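Local coordinates for protein glutathione synthetase-like effector 30 (Gpa-GSS30-apo) (Globodera pallida, PDB 5OET) that acts as a plant-parasitic nematode effector derived from a housekeeping glutathione synthetase, and probably departs from that ATP-dependent ligase in function, at residues A[451-456]-A[468-473]; A[92-98]-A[520-525]. All coordinates share one frame; numbering follows the deposited sequence.

Contact 1: A[451-456]-A[468-473]; sequences PMVIKN and NLDATP
Lys455 and Asp470 face each other as a non-hydrogen-bonded antiparallel pair, their side chains running side by side and pointing the same way. From Lys455, CB lies 3.9 Å from Leu469 O. Further out CD lies near two oxygens, 3.4 Å from Asp470 OD1 and 3.7 Å from Asn468 O. CE is 3.7 Å from Asp470 OD1. Bends at chi2, chi3 and chi4 bring NZ to that same Asp470 OD1, where it closes a salt bridge at 2.9 Å, meeting it on the syn side, 22° out of the carboxylate plane. Val453 CG1 rests on Asp470 CB on this same, largely exposed face. On the face carrying Ile454 and Ala471, CG1 of Ile454 sits between the backbone N and carbonyl carbon (chi1 62°) and approaches Pro473 CD. The methyl end of Met452, bent at chi3, crosses the Pro473 ring at about a right angle. Backbone bonds in both directions join Ile454 with Ala471 and Asn456 with Leu469; Ile454 N to Ala471 O spans 2.7 Å and is nearly straight. The contact pairs two neighbouring strands of the mixed sheet: 454-459 is flanked on its other side by 83-90, while strand 469-484 also pairs with 160-173 and 490-504. Met452 and Ile454 reach strand 94-96, and Pro473 touches Met500 of strand 490-504.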
ATOM      1  N   PRO A 451     -34.721  -3.365   0.817  1.00 69.01           N
ATOM      2  CA  PRO A 451     -33.469  -2.808   0.304  1.00 67.48           C
ATOM      3  C   PRO A 451     -33.144  -3.208  -1.143  1.00 65.89           C
ATOM      4  O   PRO A 451     -33.492  -4.308  -1.572  1.00 67.88           O
ATOM      5  CB  PRO A 451     -32.433  -3.381   1.277  1.00 66.68           C
ATOM      6  CG  PRO A 451     -33.011  -4.701   1.710  1.00 67.89           C
ATOM      7  CD  PRO A 451     -34.493  -4.695   1.414  1.00 69.56           C
ATOM      8  N   MET A 452     -32.468  -2.309  -1.861  1.00 63.20           N
ATOM      9  CA  MET A 452     -32.049  -2.503  -3.253  1.00 61.53           C
ATOM     10  C   MET A 452     -31.031  -3.632  -3.333  1.00 58.47           C
ATOM     11  O   MET A 452     -30.032  -3.630  -2.624  1.00 59.23           O
ATOM     12  CB  MET A 452     -31.437  -1.209  -3.794  1.00 62.86           C
ATOM     13  CG  MET A 452     -31.023  -1.230  -5.262  1.00 65.94           C
ATOM     14  SD  MET A 452     -29.954   0.122  -5.740  1.00 69.97           S
ATOM     15  CE  MET A 452     -28.473  -0.323  -4.840  1.00 67.06           C
ATOM     16  N   VAL A 453     -31.294  -4.594  -4.204  1.00 57.34           N
ATOM     17  CA  VAL A 453     -30.450  -5.752  -4.393  1.00 55.41           C
ATOM     18  C   VAL A 453     -29.785  -5.601  -5.753  1.00 55.09           C
ATOM     19  O   VAL A 453     -30.440  -5.369  -6.763  1.00 56.46           O
ATOM     20  CB  VAL A 453     -31.276  -7.056  -4.319  1.00 55.88           C
ATOM     21  CG1 VAL A 453     -30.449  -8.261  -4.742  1.00 55.79           C
ATOM     22  CG2 VAL A 453     -31.807  -7.253  -2.909  1.00 55.49           C
ATOM     23  N   ILE A 454     -28.467  -5.722  -5.770  1.00 54.25           N
ATOM     24  CA  ILE A 454     -27.697  -5.671  -7.007  1.00 53.74           C
ATOM     25  C   ILE A 454     -26.790  -6.901  -7.059  1.00 52.18           C
ATOM     26  O   ILE A 454     -26.675  -7.639  -6.081  1.00 51.21           O
ATOM     27  CB  ILE A 454     -26.919  -4.331  -7.156  1.00 52.73           C
ATOM     28  CG1 ILE A 454     -25.887  -4.127  -6.041  1.00 51.91           C
ATOM     29  CG2 ILE A 454     -27.884  -3.152  -7.193  1.00 52.82           C
ATOM     30  CD1 ILE A 454     -24.521  -4.725  -6.314  1.00 51.83           C
ATOM     31  N   LYS A 455     -26.174  -7.117  -8.216  1.00 51.67           N
ATOM     32  CA  LYS A 455     -25.267  -8.237  -8.465  1.00 50.09           C
ATOM     33  C   LYS A 455     -23.823  -7.719  -8.519  1.00 46.98           C
ATOM     34  O   LYS A 455     -23.550  -6.667  -9.108  1.00 47.20           O
ATOM     35  CB  LYS A 455     -25.620  -8.920  -9.791  1.00 52.45           C
ATOM     36  CG  LYS A 455     -26.969  -9.647  -9.834  1.00 55.50           C
ATOM     37  CD  LYS A 455     -26.835 -11.158  -9.604  1.00 57.55           C
ATOM     38  CE  LYS A 455     -27.900 -11.973 -10.365  1.00 59.41           C
ATOM     39  NZ  LYS A 455     -29.124 -12.286  -9.568  1.00 60.40           N
ATOM     40  N   ASN A 456     -22.906  -8.458  -7.903  1.00 43.95           N
ATOM     41  CA  ASN A 456     -21.492  -8.128  -7.924  1.00 41.24           C
ATOM     42  C   ASN A 456     -20.691  -9.384  -7.596  1.00 41.11           C
ATOM     43  O   ASN A 456     -21.275 -10.450  -7.292  1.00 42.34           O
ATOM     44  CB  ASN A 456     -21.198  -7.015  -6.909  1.00 40.14           C
ATOM     45  CG  ASN A 456     -20.111  -6.053  -7.383  1.00 38.81           C
ATOM     46  OD1 ASN A 456     -19.108  -6.481  -7.954  1.00 38.81           O
ATOM     47  ND2 ASN A 456     -20.306  -4.765  -7.159  1.00 36.59           N
ATOM     48  N   ASN A 468     -21.291 -13.360  -9.188  1.00 51.39           N
ATOM     49  CA  ASN A 468     -22.713 -13.111  -9.424  1.00 54.03           C
ATOM     50  C   ASN A 468     -23.594 -13.281  -8.170  1.00 54.40           C
ATOM     51  O   ASN A 468     -24.662 -13.830  -8.241  1.00 55.53           O
ATOM     52  CB  ASN A 468     -23.227 -13.952 -10.600  1.00 55.53           C
ATOM     53  CG  ASN A 468     -22.507 -13.648 -11.893  1.00 55.54           C
ATOM     54  OD1 ASN A 468     -21.823 -14.510 -12.450  1.00 56.08           O
ATOM     55  ND2 ASN A 468     -22.658 -12.419 -12.384  1.00 55.49           N
ATOM     56  N   LEU A 469     -23.121 -12.798  -7.029  1.00 54.43           N
ATOM     57  CA  LEU A 469     -23.932 -12.750  -5.818  1.00 55.60           C
ATOM     58  C   LEU A 469     -24.951 -11.630  -5.891  1.00 56.01           C
ATOM     59  O   LEU A 469     -24.653 -10.565  -6.434  1.00 55.05           O
ATOM     60  CB  LEU A 469     -23.054 -12.454  -4.605  1.00 56.36           C
ATOM     61  CG  LEU A 469     -22.252 -13.624  -4.080  1.00 57.67           C
ATOM     62  CD1 LEU A 469     -21.153 -13.101  -3.171  1.00 57.62           C
ATOM     63  CD2 LEU A 469     -23.166 -14.627  -3.375  1.00 59.37           C
ATOM     64  N   ASP A 470     -26.126 -11.856  -5.306  1.00 56.47           N
ATOM     65  CA  ASP A 470     -27.001 -10.751  -4.906  1.00 55.74           C
ATOM     66  C   ASP A 470     -26.387 -10.064  -3.702  1.00 51.90           C
ATOM     67  O   ASP A 470     -26.014 -10.732  -2.754  1.00 49.67           O
ATOM     68  CB  ASP A 470     -28.386 -11.267  -4.524  1.00 59.05           C
ATOM     69  CG  ASP A 470     -29.110 -11.918  -5.687  1.00 63.18           C
ATOM     70  OD1 ASP A 470     -28.460 -12.164  -6.737  1.00 64.95           O
ATOM     71  OD2 ASP A 470     -30.329 -12.183  -5.528  1.00 65.08           O
ATOM     72  N   ALA A 471     -26.289  -8.741  -3.738  1.00 50.88           N
ATOM     73  CA  ALA A 471     -25.846  -7.954  -2.579  1.00 50.65           C
ATOM     74  C   ALA A 471     -26.635  -6.669  -2.422  1.00 50.44           C
ATOM     75  O   ALA A 471     -27.179  -6.162  -3.389  1.00 50.73           O
ATOM     76  CB  ALA A 471     -24.372  -7.630  -2.708  1.00 50.05           C
ATOM     77  N   THR A 472     -26.666  -6.148  -1.199  1.00 50.37           N
ATOM     78  CA  THR A 472     -27.308  -4.873  -0.888  1.00 51.56           C
ATOM     79  C   THR A 472     -26.203  -3.915  -0.464  1.00 51.20           C
ATOM     80  O   THR A 472     -25.546  -4.169   0.539  1.00 49.04           O
ATOM     81  CB  THR A 472     -28.357  -4.980   0.257  1.00 52.20           C
ATOM     82  OG1 THR A 472     -27.814  -5.724   1.353  1.00 52.88           O
ATOM     83  CG2 THR A 472     -29.609  -5.670  -0.205  1.00 53.41           C
ATOM     84  N   PRO A 473     -25.980  -2.827  -1.234  1.00 52.92           N
ATOM     85  CA  PRO A 473     -25.013  -1.822  -0.831  1.00 52.91           C
ATOM     86  C   PRO A 473     -25.545  -0.868   0.259  1.00 54.12           C
ATOM     87  O   PRO A 473     -26.754  -0.731   0.440  1.00 56.69           O
ATOM     88  CB  PRO A 473     -24.721  -1.072  -2.128  1.00 53.73           C
ATOM     89  CG  PRO A 473     -25.954  -1.198  -2.923  1.00 54.63           C
ATOM     90  CD  PRO A 473     -26.650  -2.461  -2.496  1.00 55.28           C
TER

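Contact 2: A[92-98]-A[520-525]; sequences YPSPFPR and DSPYLV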
ATOM      1  N   TYR A  92     -16.021  -5.041  -8.681  1.00 40.49           N
ATOM      2  CA  TYR A  92     -16.428  -3.906  -9.469  1.00 41.53           C
ATOM      3  C   TYR A  92     -17.333  -3.049  -8.619  1.00 41.85           C
ATOM      4  O   TYR A  92     -17.931  -3.535  -7.645  1.00 41.46           O
ATOM      5  CB  TYR A  92     -17.157  -4.371 -10.743  1.00 44.46           C
ATOM      6  CG  TYR A  92     -16.223  -4.939 -11.790  1.00 45.83           C
ATOM      7  CD1 TYR A  92     -15.370  -4.104 -12.503  1.00 46.12           C
ATOM      8  CD2 TYR A  92     -16.172  -6.318 -12.044  1.00 48.52           C
ATOM      9  CE1 TYR A  92     -14.490  -4.612 -13.443  1.00 47.36           C
ATOM     10  CE2 TYR A  92     -15.288  -6.848 -12.998  1.00 49.46           C
ATOM     11  CZ  TYR A  92     -14.442  -5.981 -13.696  1.00 49.21           C
ATOM     12  OH  TYR A  92     -13.564  -6.451 -14.652  1.00 49.38           O
ATOM     13  N   PRO A  93     -17.438  -1.760  -8.967  1.00 42.66           N
ATOM     14  CA  PRO A  93     -18.293  -0.891  -8.174  1.00 43.35           C
ATOM     15  C   PRO A  93     -19.751  -1.245  -8.407  1.00 45.09           C
ATOM     16  O   PRO A  93     -20.126  -1.580  -9.521  1.00 46.20           O
ATOM     17  CB  PRO A  93     -17.938   0.518  -8.663  1.00 43.24           C
ATOM     18  CG  PRO A  93     -17.277   0.345  -9.976  1.00 43.37           C
ATOM     19  CD  PRO A  93     -16.767  -1.053 -10.069  1.00 42.83           C
ATOM     20  N   SER A  94     -20.543  -1.242  -7.345  1.00 47.02           N
ATOM     21  CA  SER A  94     -21.958  -1.622  -7.427  1.00 49.27           C
ATOM     22  C   SER A  94     -22.738  -0.416  -7.929  1.00 49.89           C
ATOM     23  O   SER A  94     -22.397   0.715  -7.577  1.00 48.24           O
ATOM     24  CB  SER A  94     -22.492  -2.058  -6.061  1.00 49.96           C
ATOM     25  OG  SER A  94     -21.938  -3.312  -5.667  1.00 51.05           O
ATOM     26  N   PRO A  95     -23.770  -0.644  -8.762  1.00 51.00           N
ATOM     27  CA  PRO A  95     -24.560   0.491  -9.247  1.00 52.32           C
ATOM     28  C   PRO A  95     -25.411   1.127  -8.142  1.00 53.38           C
ATOM     29  O   PRO A  95     -25.866   0.442  -7.224  1.00 54.02           O
ATOM     30  CB  PRO A  95     -25.442  -0.116 -10.334  1.00 52.63           C
ATOM     31  CG  PRO A  95     -25.503  -1.561 -10.002  1.00 52.60           C
ATOM     32  CD  PRO A  95     -24.207  -1.915  -9.360  1.00 51.37           C
ATOM     33  N   PHE A  96     -25.601   2.435  -8.239  1.00 53.99           N
ATOM     34  CA  PHE A  96     -26.311   3.204  -7.226  1.00 53.88           C
ATOM     35  C   PHE A  96     -26.941   4.429  -7.932  1.00 54.11           C
ATOM     36  O   PHE A  96     -26.290   5.064  -8.777  1.00 52.90           O
ATOM     37  CB  PHE A  96     -25.348   3.625  -6.077  1.00 52.42           C
ATOM     38  CG  PHE A  96     -26.059   3.999  -4.793  1.00 52.28           C
ATOM     39  CD1 PHE A  96     -26.425   3.026  -3.875  1.00 51.79           C
ATOM     40  CD2 PHE A  96     -26.392   5.329  -4.517  1.00 52.87           C
ATOM     41  CE1 PHE A  96     -27.101   3.365  -2.709  1.00 51.83           C
ATOM     42  CE2 PHE A  96     -27.071   5.673  -3.350  1.00 52.48           C
ATOM     43  CZ  PHE A  96     -27.421   4.688  -2.445  1.00 51.85           C
ATOM     44  N   PRO A  97     -28.213   4.747  -7.613  1.00 53.68           N
ATOM     45  CA  PRO A  97     -28.863   5.899  -8.243  1.00 54.92           C
ATOM     46  C   PRO A  97     -28.145   7.225  -8.029  1.00 54.00           C
ATOM     47  O   PRO A  97     -27.833   7.545  -6.906  1.00 55.19           O
ATOM     48  CB  PRO A  97     -30.235   5.918  -7.576  1.00 55.87           C
ATOM     49  CG  PRO A  97     -30.521   4.485  -7.322  1.00 55.73           C
ATOM     50  CD  PRO A  97     -29.195   3.891  -6.925  1.00 53.73           C
ATOM     51  N   ARG A  98     -27.894   7.981  -9.091  1.00 54.60           N
ATOM     52  CA  ARG A  98     -27.270   9.294  -8.981  1.00 55.34           C
ATOM     53  C   ARG A  98     -28.001  10.266  -8.055  1.00 56.11           C
ATOM     54  O   ARG A  98     -27.363  11.016  -7.318  1.00 56.78           O
ATOM     55  CB  ARG A  98     -27.160   9.948 -10.358  1.00 57.89           C
ATOM     56  CG  ARG A  98     -26.474  11.317 -10.390  1.00 59.41           C
ATOM     57  CD  ARG A  98     -26.170  11.781 -11.806  1.00 61.44           C
ATOM     58  NE  ARG A  98     -25.026  11.043 -12.373  1.00 61.94           N
ATOM     59  CZ  ARG A  98     -25.074  10.066 -13.292  1.00 61.85           C
ATOM     60  NH1 ARG A  98     -26.234   9.636 -13.812  1.00 63.80           N
ATOM     61  NH2 ARG A  98     -23.941   9.510 -13.690  1.00 60.37           N
ATOM     62  N   ASP A 520     -16.849  -1.560  -0.925  1.00 45.04           N
ATOM     63  CA  ASP A 520     -17.383  -1.366  -2.246  1.00 46.87           C
ATOM     64  C   ASP A 520     -17.231   0.113  -2.573  1.00 45.36           C
ATOM     65  O   ASP A 520     -16.759   0.872  -1.748  1.00 45.34           O
ATOM     66  CB  ASP A 520     -18.854  -1.801  -2.237  1.00 49.41           C
ATOM     67  CG  ASP A 520     -19.374  -2.168  -3.610  1.00 52.42           C
ATOM     68  OD1 ASP A 520     -18.838  -1.642  -4.620  1.00 54.80           O
ATOM     69  OD2 ASP A 520     -20.328  -2.985  -3.692  1.00 54.91           O
ATOM     70  N   SER A 521     -17.596   0.517  -3.772  1.00 45.22           N
ATOM     71  CA  SER A 521     -17.723   1.935  -4.081  1.00 46.54           C
ATOM     72  C   SER A 521     -18.835   2.140  -5.135  1.00 46.28           C
ATOM     73  O   SER A 521     -19.100   1.255  -5.938  1.00 44.48           O
ATOM     74  CB  SER A 521     -16.374   2.515  -4.536  1.00 46.59           C
ATOM     75  OG  SER A 521     -16.078   2.136  -5.859  1.00 47.40           O
ATOM     76  N   PRO A 522     -19.502   3.301  -5.112  1.00 45.74           N
ATOM     77  CA  PRO A 522     -20.680   3.442  -5.939  1.00 47.30           C
ATOM     78  C   PRO A 522     -20.324   3.722  -7.387  1.00 47.86           C
ATOM     79  O   PRO A 522     -19.326   4.401  -7.651  1.00 49.36           O
ATOM     80  CB  PRO A 522     -21.384   4.648  -5.321  1.00 46.98           C
ATOM     81  CG  PRO A 522     -20.258   5.493  -4.857  1.00 46.44           C
ATOM     82  CD  PRO A 522     -19.179   4.550  -4.415  1.00 45.36           C
ATOM     83  N   TYR A 523     -21.110   3.154  -8.304  1.00 48.26           N
ATOM     84  CA  TYR A 523     -21.120   3.565  -9.701  1.00 49.25           C
ATOM     85  C   TYR A 523     -22.477   4.234  -9.952  1.00 50.22           C
ATOM     86  O   TYR A 523     -23.516   3.584  -9.886  1.00 48.59           O
ATOM     87  CB  TYR A 523     -20.906   2.373 -10.640  1.00 49.00           C
ATOM     88  CG  TYR A 523     -20.604   2.771 -12.068  1.00 49.03           C
ATOM     89  CD1 TYR A 523     -21.634   3.034 -12.978  1.00 50.44           C
ATOM     90  CD2 TYR A 523     -19.285   2.886 -12.515  1.00 47.78           C
ATOM     91  CE1 TYR A 523     -21.358   3.383 -14.294  1.00 51.09           C
ATOM     92  CE2 TYR A 523     -19.001   3.252 -13.824  1.00 48.93           C
ATOM     93  CZ  TYR A 523     -20.036   3.503 -14.711  1.00 50.49           C
ATOM     94  OH  TYR A 523     -19.748   3.855 -16.013  1.00 51.92           O
ATOM     95  N   LEU A 524     -22.454   5.534 -10.229  1.00 51.23           N
ATOM     96  CA  LEU A 524     -23.675   6.324 -10.297  1.00 54.30           C
ATOM     97  C   LEU A 524     -24.409   6.154 -11.602  1.00 57.93           C
ATOM     98  O   LEU A 524     -24.194   6.859 -12.580  1.00 61.10           O
ATOM     99  CB  LEU A 524     -23.421   7.794  -9.998  1.00 54.43           C
ATOM    100  CG  LEU A 524     -22.856   8.012  -8.592  1.00 52.36           C
ATOM    101  CD1 LEU A 524     -22.645   9.509  -8.428  1.00 53.65           C
ATOM    102  CD2 LEU A 524     -23.724   7.427  -7.481  1.00 50.67           C
ATOM    103  N   VAL A 525     -25.262   5.149 -11.574  1.00 60.66           N
ATOM    104  CA  VAL A 525     -26.307   4.904 -12.543  1.00 63.05           C
ATOM    105  C   VAL A 525     -27.261   6.126 -12.694  1.00 67.10           C
ATOM    106  O   VAL A 525     -28.038   6.495 -11.790  1.00 66.06           O
ATOM    107  CB  VAL A 525     -27.049   3.616 -12.098  1.00 63.54           C
ATOM    108  CG1 VAL A 525     -28.487   3.568 -12.565  1.00 66.95           C
ATOM    109  CG2 VAL A 525     -26.253   2.394 -12.543  1.00 62.77           C
TER
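Ser94 is gripped by Asp520 through both backbone and hydroxyl. Its OG gives a hydrogen bond to Asp520 OD2 at 2.6 Å, and its N reaches Asp520 OD1 at 3.2 Å; both donors come to syn positions of the carboxylate. A weak second bond runs from Ser94 N to Ser521 O. Asp520 OD1 also accepts Ser521 N, of the next residue, on its anti side. OD2 of this buried carboxylate takes a further bond from Ser502 OG, and Ser94 OG receives Asn456 ND2, which also bonds Tyr92 O. Beyond the serine the strands run parallel. Tyr523 N donates to Ser94 O at 2.9 Å, and Tyr523 O then accepts Phe96 N, also at 2.9 Å. The same oxygen takes Val525 N from the opposite face of its plane, closing an inverse gamma turn centred on Leu524. Arg98 N meets Val525 O at 3.1 Å from above the carbonyl plane, while the guanidinium lies with one face over Leu524 O. Ser521 OG is satisfied by His204 ND1. Apolar contacts include Pro95 CB on Val525 CG2, and Pro93 beside Tyr523. This is a parallel strand pair that ties the chain's C-terminal end to a strand leading directly into helix 98-119, with Pro97 at the N-cap position, within a fold consistent with the ATP-grasp superfamily of glutathione synthetases.

How the contacts relate
Both contacts belong to one mixed sheet, with centres about 11 Å apart, but differ in depth and topology. Contact 1 is local and antiparallel, made by segments with 11 residues between them, and partly buried; its one charged pair lies at the exposed side. Contact 2 is parallel, joins segments with 421 residues between them and is largely buried; its one side-chain carboxylate, Asp520, is met by neutral hydroxyl and backbone donors instead of a basic side chain. The two meet at a polar junction through the Asn456 amide as well as by apolar packing. Strand 490-504, paired with both 469-484 and 517-524, gives a second connection between the two.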